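Protein OS-9 homolog (Saccharomyces cerevisiae, PDB 2YMA) targets misfolded glycoproteins of the endoplasmic reticulum lumen for degradation, acting as an N-glycan-recognising lectin of the HRD1 ubiquitin ligase complex that forms homodimers through this domain. Local coordinates at residues D35-T40 / W87-V92; I23-P28 / R69-P74; V39-M44 / Y55-N60; D83-L88 / L104-S109. All coordinates share one frame; numbering follows the deposited sequence.

Contact 1: residues D35-T40 / W87-V92; sequences DKLMVT and WLAEVV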
# COMPACT_ATOMS: atom_id res chain seq x y z
N ASP A 35 5.15 11.33 6.01
CA ASP A 35 4.18 11.81 6.97
C ASP A 35 3.74 10.64 7.86
O ASP A 35 3.71 9.50 7.41
CB ASP A 35 2.99 12.43 6.22
CG ASP A 35 3.39 13.62 5.32
OD1 ASP A 35 4.19 14.48 5.75
OD2 ASP A 35 2.90 13.70 4.17
N LYS A 36 3.46 10.93 9.13
CA LYS A 36 2.94 9.97 10.10
C LYS A 36 1.64 10.52 10.65
O LYS A 36 1.33 11.70 10.45
CB LYS A 36 3.86 9.86 11.32
CG LYS A 36 5.07 8.99 11.21
CD LYS A 36 5.69 8.90 12.61
CE LYS A 36 6.88 7.98 12.64
NZ LYS A 36 7.50 7.96 13.99
N LEU A 37 0.92 9.68 11.39
CA LEU A 37 -0.25 10.13 12.15
C LEU A 37 -0.05 9.81 13.63
O LEU A 37 0.49 8.76 13.99
CB LEU A 37 -1.53 9.44 11.66
CG LEU A 37 -1.96 9.73 10.22
CD1 LEU A 37 -3.11 8.83 9.81
CD2 LEU A 37 -2.26 11.21 9.99
N MET A 38 -0.51 10.71 14.49
CA MET A 38 -0.38 10.49 15.93
C MET A 38 -1.69 10.57 16.69
O MET A 38 -2.42 11.57 16.62
CB MET A 38 0.60 11.49 16.55
CG MET A 38 0.76 11.28 18.05
SD MET A 38 1.87 12.49 18.80
CE MET A 38 0.94 14.01 18.54
N VAL A 39 -1.99 9.50 17.42
CA VAL A 39 -3.22 9.43 18.20
C VAL A 39 -2.93 9.85 19.63
O VAL A 39 -1.99 9.34 20.25
CB VAL A 39 -3.81 8.00 18.17
CG1 VAL A 39 -5.06 7.93 19.03
CG2 VAL A 39 -4.13 7.61 16.73
N THR A 40 -3.72 10.79 20.14
CA THR A 40 -3.56 11.28 21.51
C THR A 40 -4.79 10.93 22.35
O THR A 40 -4.79 11.10 23.56
CB THR A 40 -3.31 12.80 21.54
OG1 THR A 40 -4.45 13.48 21.00
CG2 THR A 40 -2.08 13.15 20.70
N TRP A 87 -2.78 5.29 -0.07
CA TRP A 87 -1.88 6.11 0.74
C TRP A 87 -1.74 5.43 2.10
O TRP A 87 -2.73 4.99 2.69
CB TRP A 87 -2.47 7.52 0.88
CG TRP A 87 -1.65 8.52 1.69
CD1 TRP A 87 -0.63 9.33 1.24
CD2 TRP A 87 -1.80 8.82 3.09
NE1 TRP A 87 -0.15 10.10 2.27
CE2 TRP A 87 -0.84 9.81 3.41
CE3 TRP A 87 -2.65 8.35 4.10
CZ2 TRP A 87 -0.71 10.34 4.70
CZ3 TRP A 87 -2.52 8.88 5.38
CH2 TRP A 87 -1.55 9.86 5.67
N LEU A 88 -0.50 5.31 2.59
CA LEU A 88 -0.23 4.58 3.84
C LEU A 88 0.54 5.44 4.80
O LEU A 88 1.39 6.23 4.39
CB LEU A 88 0.66 3.36 3.59
CG LEU A 88 0.49 2.27 2.55
CD1 LEU A 88 0.57 2.85 1.15
CD2 LEU A 88 1.61 1.27 2.79
N ALA A 89 0.30 5.24 6.08
CA ALA A 89 1.04 5.95 7.12
C ALA A 89 1.06 5.16 8.41
O ALA A 89 0.06 4.50 8.77
CB ALA A 89 0.43 7.34 7.34
N GLU A 90 2.19 5.21 9.11
CA GLU A 90 2.27 4.66 10.45
C GLU A 90 1.40 5.50 11.37
O GLU A 90 1.36 6.74 11.28
CB GLU A 90 3.71 4.69 10.99
CG GLU A 90 4.71 3.87 10.21
CD GLU A 90 6.07 3.83 10.89
OE1 GLU A 90 6.16 4.20 12.08
OE2 GLU A 90 7.06 3.42 10.23
N VAL A 91 0.69 4.82 12.26
CA VAL A 91 -0.01 5.49 13.34
C VAL A 91 0.77 5.24 14.62
O VAL A 91 0.97 4.09 15.03
CB VAL A 91 -1.46 4.98 13.47
CG1 VAL A 91 -2.11 5.56 14.70
CG2 VAL A 91 -2.25 5.33 12.21
N VAL A 92 1.27 6.32 15.22
CA VAL A 92 2.02 6.19 16.47
C VAL A 92 1.29 6.90 17.60
O VAL A 92 0.40 7.72 17.35
CB VAL A 92 3.45 6.78 16.35
CG1 VAL A 92 4.22 6.11 15.21
CG2 VAL A 92 3.40 8.30 16.17
O HOH W 1 1.84 12.16 2.29
O HOH W 2 4.17 6.93 8.02

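Contact 2: residues I23-P28 / R69-P74; sequences IYFLRP and RLVSLP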
# COMPACT_ATOMS: atom_id res chain seq x y z
N ILE A 23 -6.44 13.28 16.84
CA ILE A 23 -5.51 12.78 15.83
C ILE A 23 -4.68 13.92 15.24
O ILE A 23 -5.21 14.99 14.94
CB ILE A 23 -6.27 12.04 14.70
CG1 ILE A 23 -7.12 10.92 15.28
CG2 ILE A 23 -5.31 11.50 13.66
CD1 ILE A 23 -8.01 10.21 14.27
N TYR A 24 -3.39 13.68 15.08
CA TYR A 24 -2.51 14.70 14.51
C TYR A 24 -1.76 14.23 13.27
O TYR A 24 -1.24 13.11 13.22
CB TYR A 24 -1.47 15.14 15.53
CG TYR A 24 -2.05 15.99 16.62
CD1 TYR A 24 -2.61 15.40 17.76
CD2 TYR A 24 -2.03 17.39 16.52
CE1 TYR A 24 -3.16 16.19 18.78
CE2 TYR A 24 -2.57 18.18 17.53
CZ TYR A 24 -3.12 17.58 18.66
OH TYR A 24 -3.65 18.36 19.67
N PHE A 25 -1.70 15.11 12.28
CA PHE A 25 -0.84 14.90 11.12
C PHE A 25 0.59 15.30 11.52
O PHE A 25 0.83 16.45 11.94
CB PHE A 25 -1.33 15.73 9.93
CG PHE A 25 -0.66 15.41 8.62
CD1 PHE A 25 -1.17 14.41 7.79
CD2 PHE A 25 0.46 16.11 8.20
CE1 PHE A 25 -0.56 14.11 6.57
CE2 PHE A 25 1.07 15.83 6.99
CZ PHE A 25 0.56 14.83 6.17
N LEU A 26 1.53 14.38 11.41
CA LEU A 26 2.93 14.69 11.71
C LEU A 26 3.69 14.89 10.42
O LEU A 26 3.94 13.95 9.66
CB LEU A 26 3.58 13.56 12.51
CG LEU A 26 2.98 13.40 13.90
CD1 LEU A 26 3.71 12.35 14.74
CD2 LEU A 26 3.02 14.74 14.58
N ARG A 27 4.07 16.14 10.17
CA ARG A 27 4.82 16.43 8.97
C ARG A 27 6.28 16.64 9.30
O ARG A 27 6.63 17.59 9.99
CB ARG A 27 4.32 17.68 8.27
CG ARG A 27 5.36 18.18 7.28
CD ARG A 27 4.79 18.50 5.93
NE ARG A 27 4.10 17.38 5.29
CZ ARG A 27 3.15 17.55 4.37
NH1 ARG A 27 2.80 18.80 4.03
NH2 ARG A 27 2.55 16.51 3.80
N PRO A 28 7.13 15.77 8.77
CA PRO A 28 8.57 15.89 9.01
C PRO A 28 9.13 17.18 8.41
O PRO A 28 8.76 17.53 7.28
CB PRO A 28 9.15 14.67 8.29
CG PRO A 28 8.14 14.35 7.22
CD PRO A 28 6.80 14.71 7.81
N ARG A 69 -5.35 20.13 2.21
CA ARG A 69 -4.45 19.88 1.08
C ARG A 69 -3.02 19.56 1.53
O ARG A 69 -2.05 20.00 0.91
CB ARG A 69 -4.45 21.06 0.10
CG ARG A 69 -5.68 21.16 -0.79
CD ARG A 69 -5.75 22.53 -1.47
NE ARG A 69 -6.63 23.46 -0.78
CZ ARG A 69 -6.41 24.77 -0.67
NH1 ARG A 69 -5.32 25.30 -1.21
NH2 ARG A 69 -7.27 25.54 -0.02
N LEU A 70 -2.89 18.80 2.61
CA LEU A 70 -1.58 18.49 3.18
C LEU A 70 -0.79 17.47 2.36
O LEU A 70 0.44 17.42 2.45
CB LEU A 70 -1.74 17.97 4.61
CG LEU A 70 -2.37 18.95 5.59
CD1 LEU A 70 -2.47 18.32 6.95
CD2 LEU A 70 -1.53 20.22 5.63
N VAL A 71 -1.47 16.63 1.59
CA VAL A 71 -0.73 15.60 0.89
C VAL A 71 -0.65 15.84 -0.61
O VAL A 71 -1.62 16.25 -1.26
CB VAL A 71 -1.18 14.13 1.21
CG1 VAL A 71 -1.78 13.99 2.59
CG2 VAL A 71 -2.06 13.58 0.15
N SER A 72 0.54 15.58 -1.14
CA SER A 72 0.77 15.71 -2.56
C SER A 72 1.32 14.40 -3.12
O SER A 72 2.02 13.64 -2.42
CB SER A 72 1.76 16.85 -2.82
OG SER A 72 3.02 16.56 -2.25
N LEU A 73 0.98 14.13 -4.37
CA LEU A 73 1.44 12.97 -5.11
C LEU A 73 2.95 12.99 -5.31
O LEU A 73 3.61 14.01 -5.10
CB LEU A 73 0.73 12.91 -6.47
CG LEU A 73 -0.79 12.92 -6.34
CD1 LEU A 73 -1.46 13.07 -7.69
CD2 LEU A 73 -1.27 11.65 -5.61
N PRO A 74 3.50 11.84 -5.70
CA PRO A 74 4.94 11.75 -5.92
C PRO A 74 5.41 12.63 -7.07
O PRO A 74 6.59 12.97 -7.11
CB PRO A 74 5.15 10.27 -6.24
CG PRO A 74 4.01 9.59 -5.58
CD PRO A 74 2.85 10.53 -5.70

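Contact 3: residues V39-M44 / Y55-N60; sequences VTDNAM and YQKFGN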
# COMPACT_ATOMS: atom_id res chain seq x y z
N VAL A 39 -1.99 9.50 17.42
CA VAL A 39 -3.22 9.43 18.20
C VAL A 39 -2.93 9.85 19.63
O VAL A 39 -1.99 9.34 20.25
CB VAL A 39 -3.81 8.00 18.17
CG1 VAL A 39 -5.06 7.93 19.03
CG2 VAL A 39 -4.13 7.61 16.73
N THR A 40 -3.72 10.79 20.14
CA THR A 40 -3.56 11.28 21.51
C THR A 40 -4.79 10.93 22.35
O THR A 40 -4.79 11.10 23.56
CB THR A 40 -3.31 12.80 21.54
OG1 THR A 40 -4.45 13.48 21.00
CG2 THR A 40 -2.08 13.15 20.70
N ASP A 41 -5.82 10.41 21.69
CA ASP A 41 -7.08 10.06 22.33
C ASP A 41 -6.95 8.78 23.16
O ASP A 41 -6.56 7.73 22.65
CB ASP A 41 -8.14 9.87 21.23
CG ASP A 41 -9.55 9.76 21.78
OD1 ASP A 41 -9.73 9.50 22.99
OD2 ASP A 41 -10.49 9.94 20.97
N ASN A 42 -7.30 8.86 24.45
CA ASN A 42 -7.25 7.70 25.34
C ASN A 42 -8.27 6.62 25.02
O ASN A 42 -8.13 5.47 25.44
CB ASN A 42 -7.40 8.13 26.80
CG ASN A 42 -6.07 8.32 27.48
OD1 ASN A 42 -5.05 7.75 27.06
ND2 ASN A 42 -6.05 9.12 28.54
N ALA A 43 -9.31 6.99 24.27
CA ALA A 43 -10.32 6.03 23.85
C ALA A 43 -9.88 5.26 22.61
O ALA A 43 -10.63 4.43 22.08
CB ALA A 43 -11.65 6.74 23.61
N MET A 44 -8.66 5.55 22.14
CA MET A 44 -8.07 4.84 21.01
C MET A 44 -6.66 4.37 21.36
O MET A 44 -5.74 4.49 20.55
CB MET A 44 -7.98 5.75 19.78
CG MET A 44 -9.23 5.84 18.93
SD MET A 44 -8.96 6.98 17.56
CE MET A 44 -10.48 6.76 16.67
N TYR A 55 -12.96 4.06 13.33
CA TYR A 55 -13.17 4.40 11.92
C TYR A 55 -13.85 5.75 11.75
O TYR A 55 -13.51 6.51 10.84
CB TYR A 55 -13.99 3.31 11.22
CG TYR A 55 -13.23 2.02 11.10
CD1 TYR A 55 -12.30 1.82 10.08
CD2 TYR A 55 -13.43 0.99 12.02
CE1 TYR A 55 -11.60 0.63 9.98
CE2 TYR A 55 -12.73 -0.19 11.92
CZ TYR A 55 -11.83 -0.37 10.91
OH TYR A 55 -11.14 -1.56 10.83
N GLN A 56 -14.80 6.04 12.63
CA GLN A 56 -15.56 7.28 12.53
C GLN A 56 -14.69 8.51 12.84
O GLN A 56 -14.79 9.54 12.17
CB GLN A 56 -16.81 7.23 13.42
CG GLN A 56 -18.03 7.88 12.77
CD GLN A 56 -18.78 6.92 11.87
OE1 GLN A 56 -18.60 5.71 11.96
NE2 GLN A 56 -19.62 7.47 10.99
N LYS A 57 -13.80 8.39 13.82
CA LYS A 57 -12.88 9.47 14.13
C LYS A 57 -11.83 9.67 13.04
O LYS A 57 -11.55 10.78 12.63
CB LYS A 57 -12.20 9.22 15.48
CG LYS A 57 -13.16 9.31 16.64
CD LYS A 57 -12.49 8.96 17.96
CE LYS A 57 -13.41 9.21 19.14
NZ LYS A 57 -12.86 8.60 20.39
N PHE A 58 -11.26 8.57 12.56
CA PHE A 58 -10.27 8.64 11.51
C PHE A 58 -10.88 9.15 10.21
O PHE A 58 -10.25 9.92 9.48
CB PHE A 58 -9.57 7.30 11.32
CG PHE A 58 -8.32 7.16 12.15
CD1 PHE A 58 -8.39 6.75 13.46
CD2 PHE A 58 -7.09 7.48 11.62
CE1 PHE A 58 -7.25 6.63 14.23
CE2 PHE A 58 -5.94 7.38 12.38
CZ PHE A 58 -6.02 6.95 13.70
N GLY A 59 -12.11 8.75 9.93
CA GLY A 59 -12.82 9.31 8.79
C GLY A 59 -12.79 10.84 8.82
O GLY A 59 -12.49 11.48 7.81
N ASN A 60 -13.11 11.42 9.98
CA ASN A 60 -13.14 12.88 10.12
C ASN A 60 -11.76 13.50 9.94
O ASN A 60 -11.61 14.52 9.27
CB ASN A 60 -13.68 13.29 11.50
CG ASN A 60 -15.11 12.85 11.73
OD1 ASN A 60 -15.88 12.72 10.78
ND2 ASN A 60 -15.46 12.61 12.99

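Contact 4: residues D83-L88 / L104-S109; sequences DSCVWL and LNILNS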
# COMPACT_ATOMS: atom_id res chain seq x y z
N ASP A 83 -8.93 12.56 -8.15
CA ASP A 83 -7.81 11.64 -8.04
C ASP A 83 -8.18 10.41 -7.20
O ASP A 83 -9.14 10.43 -6.43
CB ASP A 83 -6.59 12.34 -7.44
CG ASP A 83 -6.04 13.45 -8.33
OD1 ASP A 83 -6.36 13.47 -9.54
OD2 ASP A 83 -5.26 14.29 -7.83
N SER A 84 -7.43 9.33 -7.36
CA SER A 84 -7.62 8.11 -6.58
C SER A 84 -6.24 7.57 -6.22
O SER A 84 -5.27 7.82 -6.94
CB SER A 84 -8.40 7.05 -7.37
OG SER A 84 -7.69 6.64 -8.52
N CYS A 85 -6.13 6.83 -5.12
CA CYS A 85 -4.81 6.44 -4.65
C CYS A 85 -4.88 5.40 -3.55
O CYS A 85 -5.95 5.11 -3.03
CB CYS A 85 -4.08 7.66 -4.09
SG CYS A 85 -4.83 8.31 -2.56
N VAL A 86 -3.72 4.84 -3.23
CA VAL A 86 -3.53 4.08 -2.01
C VAL A 86 -2.41 4.75 -1.23
O VAL A 86 -1.25 4.79 -1.67
CB VAL A 86 -3.19 2.60 -2.26
CG1 VAL A 86 -2.81 1.92 -0.95
CG2 VAL A 86 -4.36 1.90 -2.88
N TRP A 87 -2.78 5.29 -0.07
CA TRP A 87 -1.88 6.11 0.74
C TRP A 87 -1.74 5.43 2.10
O TRP A 87 -2.73 4.99 2.69
CB TRP A 87 -2.47 7.52 0.88
CG TRP A 87 -1.65 8.52 1.69
CD1 TRP A 87 -0.63 9.33 1.24
CD2 TRP A 87 -1.80 8.82 3.09
NE1 TRP A 87 -0.15 10.10 2.27
CE2 TRP A 87 -0.84 9.81 3.41
CE3 TRP A 87 -2.65 8.35 4.10
CZ2 TRP A 87 -0.71 10.34 4.70
CZ3 TRP A 87 -2.52 8.88 5.38
CH2 TRP A 87 -1.55 9.86 5.67
N LEU A 88 -0.50 5.31 2.59
CA LEU A 88 -0.23 4.58 3.84
C LEU A 88 0.54 5.44 4.80
O LEU A 88 1.39 6.23 4.39
CB LEU A 88 0.66 3.36 3.59
CG LEU A 88 0.49 2.27 2.55
CD1 LEU A 88 0.57 2.85 1.15
CD2 LEU A 88 1.61 1.27 2.79
N LEU A 104 -5.30 4.10 3.37
CA LEU A 104 -6.35 4.97 2.85
C LEU A 104 -6.49 4.75 1.35
O LEU A 104 -5.56 5.01 0.58
CB LEU A 104 -6.03 6.45 3.12
CG LEU A 104 -6.93 7.43 2.36
CD1 LEU A 104 -8.42 7.23 2.73
CD2 LEU A 104 -6.49 8.86 2.59
N ASN A 105 -7.66 4.28 0.94
CA ASN A 105 -7.86 3.93 -0.46
C ASN A 105 -8.92 4.83 -1.04
O ASN A 105 -10.12 4.59 -0.89
CB ASN A 105 -8.25 2.44 -0.61
CG ASN A 105 -8.39 2.01 -2.08
OD1 ASN A 105 -8.02 2.74 -3.01
ND2 ASN A 105 -8.92 0.81 -2.28
N ILE A 106 -8.47 5.87 -1.71
CA ILE A 106 -9.40 6.81 -2.30
C ILE A 106 -9.83 6.29 -3.66
O ILE A 106 -9.00 6.05 -4.54
CB ILE A 106 -8.80 8.19 -2.37
CG1 ILE A 106 -8.46 8.66 -0.96
CG2 ILE A 106 -9.75 9.13 -3.09
CD1 ILE A 106 -7.85 10.03 -0.90
N LEU A 107 -11.13 6.12 -3.82
CA LEU A 107 -11.67 5.44 -4.98
C LEU A 107 -12.12 6.45 -6.03
O LEU A 107 -11.95 6.23 -7.23
CB LEU A 107 -12.83 4.55 -4.54
CG LEU A 107 -12.37 3.59 -3.44
CD1 LEU A 107 -13.53 3.08 -2.63
CD2 LEU A 107 -11.58 2.44 -4.04
N ASN A 108 -12.67 7.56 -5.54
CA ASN A 108 -13.10 8.68 -6.37
C ASN A 108 -13.34 9.88 -5.46
O ASN A 108 -13.03 9.82 -4.27
CB ASN A 108 -14.38 8.32 -7.12
CG ASN A 108 -15.44 7.70 -6.22
OD1 ASN A 108 -15.80 8.26 -5.17
ND2 ASN A 108 -15.93 6.54 -6.62
N SER A 109 -13.90 10.95 -6.01
CA SER A 109 -14.09 12.18 -5.23
C SER A 109 -15.10 12.04 -4.08
O SER A 109 -15.20 12.93 -3.23
CB SER A 109 -14.48 13.34 -6.14
OG SER A 109 -15.55 12.99 -7.00

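Contact 1: residues D35-T40 / W87-V92
L37 and V91 face each other as a parallel beta bridge, and M38 and V92 follow as the next. Strands 36-39 and 84-92 are the two parallel strands of a beta-alpha-beta crossover, helix 52-67 lying between them in sequence. The axes of these short segments come within 4.7 Å and diverge by only 22°. Three backbone bonds make the ladder: L37 N to E90 O, V92 N to L37 O and V39 N to V92 O.

The face with L37, V39, W87 and V91 turns to the helix, where F58 touches L37 and M65 touches W87. V39 crosses V91 obliquely, CG2 meeting CG1 at 3.5 Å. L37 places its CG beside its own backbone N (chi1 -63°), from where CD1 comes to the edge of the W87 indole, 4.5 Å from CZ3. The A89 methyl also meets L37 CG, on the same face.

On the other face K36 runs out extended and meets V92 at about a right angle, its methylenes passing CG1. K36 also passes E90, but NZ stays 4.4 Å from OE1, beyond a salt bridge; K36 NZ is salt-bridged instead to D96, and E90 OE2 to R34.

Toward D35 the direct ladder gives way to water. One water receives the E90 N-H and donates to D35 O. A second lies in the indole plane, accepting from W87 NE1 at 2.9 Å and standing 2.7 Å from D35 OD2, an oxygen also salt-bridged to R27.

Contact 2: residues I23-P28 / R69-P74
F25 points from strand 23-28 toward L70, in the loop that leaves helix 52-67, and the two side chains run antiparallel alongside each other. From the start of the side chain, F25 CB lies 4.1 Å from L70 CD1. With CG anti to the backbone N (chi1 -170°), one face of the ring is laid against that methyl: F25 CG comes to 3.8 Å from L70 CD1, and F25 CD2 meets it too. The methyl stands 4.0 Å from the F25 centroid and 21° off the normal, which is a CH-pi contact. Farther out, F25 CE1 meets V71 CG1 obliquely at 4.2 Å, F25 CE2 meets the guanidinium of R27, and F25 CZ reaches L70 CB.

R27, two residues on and on the same side of the strand, adds the polar part. The bends at chi2 and chi3 lay one guanidinium face over F25 CE2, offset toward the rim, with R27 NE at the edge of the phenyl ring. The edge of the guanidinium grips L70 O: R27 NH2 gives a bond of 2.7 Å, with the oxygen 11° out of the guanidinium plane, and R27 NH1 adds a weak one.

M65 of the helix touches both F25 and V71. The arrangement ties a sheet strand to a helix exit, a Schellman motif with positive phi at R69, followed by a loop that packs L70 and V71 on strand 23-28.

Contact 3: residues V39-M44 / Y55-N60
D41 and K57 form the polar link between the loop 39-44 and helix 52-67. K57 NZ donates to D41 OD2 at 2.8 Å in a salt bridge, meeting the oxygen on its syn side and 31° out of the carboxylate plane. The two side chains cross at about a right angle, the lysine reaching across in a fully extended chain. The other carboxylate oxygen is used within the loop: A43 N donates to D41 OD1 at 2.8 Å, arriving from above the plane. That bond defines an Asx turn, and a backbone bond from M44 N to D41 O tightens the same bend. One aspartate thus shapes the turn with one oxygen and holds the helix with the other, which fixes the rotation of its carboxylate.

The apolar contacts lie beside this bridge. M44 extends toward the helix and lies along K57 with its tip pointing the opposite way, its CE methyl packing on the lysine methylenes from CB to CD. Its sulfur meets the F58 ring in a Met-aromatic contact, SD lying 3.8 Å from F58 CE1. The approach is oblique, 72° off the ring normal. V39 adds a methyl at the ring's rim: CG2 comes to the edge of F58, 3.6 Å from CZ, the two side chains crossing at about a right angle.

Around these, I23 of strand 23-28 also touches F58, and F116 meets that ring edge-to-face. The whole is the strand-to-helix connection of a beta-alpha-beta crossover, its loop folded back on the helix it leads into.

Contact 4: residues D83-L88 / L104-S109
C85 and I106 pair as hydrogen-bonded partners of an antiparallel ladder, as do W87 and L104, with V86 and N105 as the non-hydrogen-bonded pair between them. The axes of the short segments 84-88 and 104-106 come within 4.7 Å at 176°. Four backbone bonds join them: W87 N to L104 O, L104 N to W87 O, C85 N to I106 O at 3.0 Å, and its return bond from I106 N to C85 O. CA-H...O contacts run from V86 CA to L104 O and from N105 CA to C85 O.

C85, W87, L104 and I106 share one face. The C85 sulfur lies between its backbone N and carbonyl carbon (chi1 68°), which sets SG alongside I106, 3.9 Å from CD1. L104 CB comes to the indole's edge, 4.0 Å from W87 CE3, with L104 CD2 close behind. Before the first bridge, I106 CG2 rests 3.6 Å from D83 O.

V86 and N105 occupy the opposite face, V86 CG2 standing beside the amide oxygen, 3.8 Å from N105 OD1. The amide finds its partner in the dimer, where N105 ND2 bonds N105 OD1 of the second subunit. V86 likewise packs on L130 of that subunit, so this face is part of the dimer interface.

Within the chain the two strands form a hairpin. Strand 129-133 pairs with 84-92 and strand 112-117 with 98-106, while on the face of W87 and L104, M65 of helix 52-67 touches both and I62 touches L104.

In the fold
From the N terminus, strand 23-28 opens contact 2, which closes at 69-74 and ties that strand to the loop after helix 52-67. Nested within it, contact 3 starts at 39-44 and closes at 55-60, holding a loop to the helix it leads into. Contact 1 begins at 35-40, sharing V39 and T40 with contact 3, but closes only at 87-92, so it crosses contact 2; it joins strands 36-39 and 84-92. Contact 4 opens at 83-88 on the same strand, sharing W87 and L88, and closes the hairpin with strand 98-106, in series with contacts 2 and 3. F58 touches contacts 1 and 2 from the helix, whereas contacts 3 and 4 do not touch.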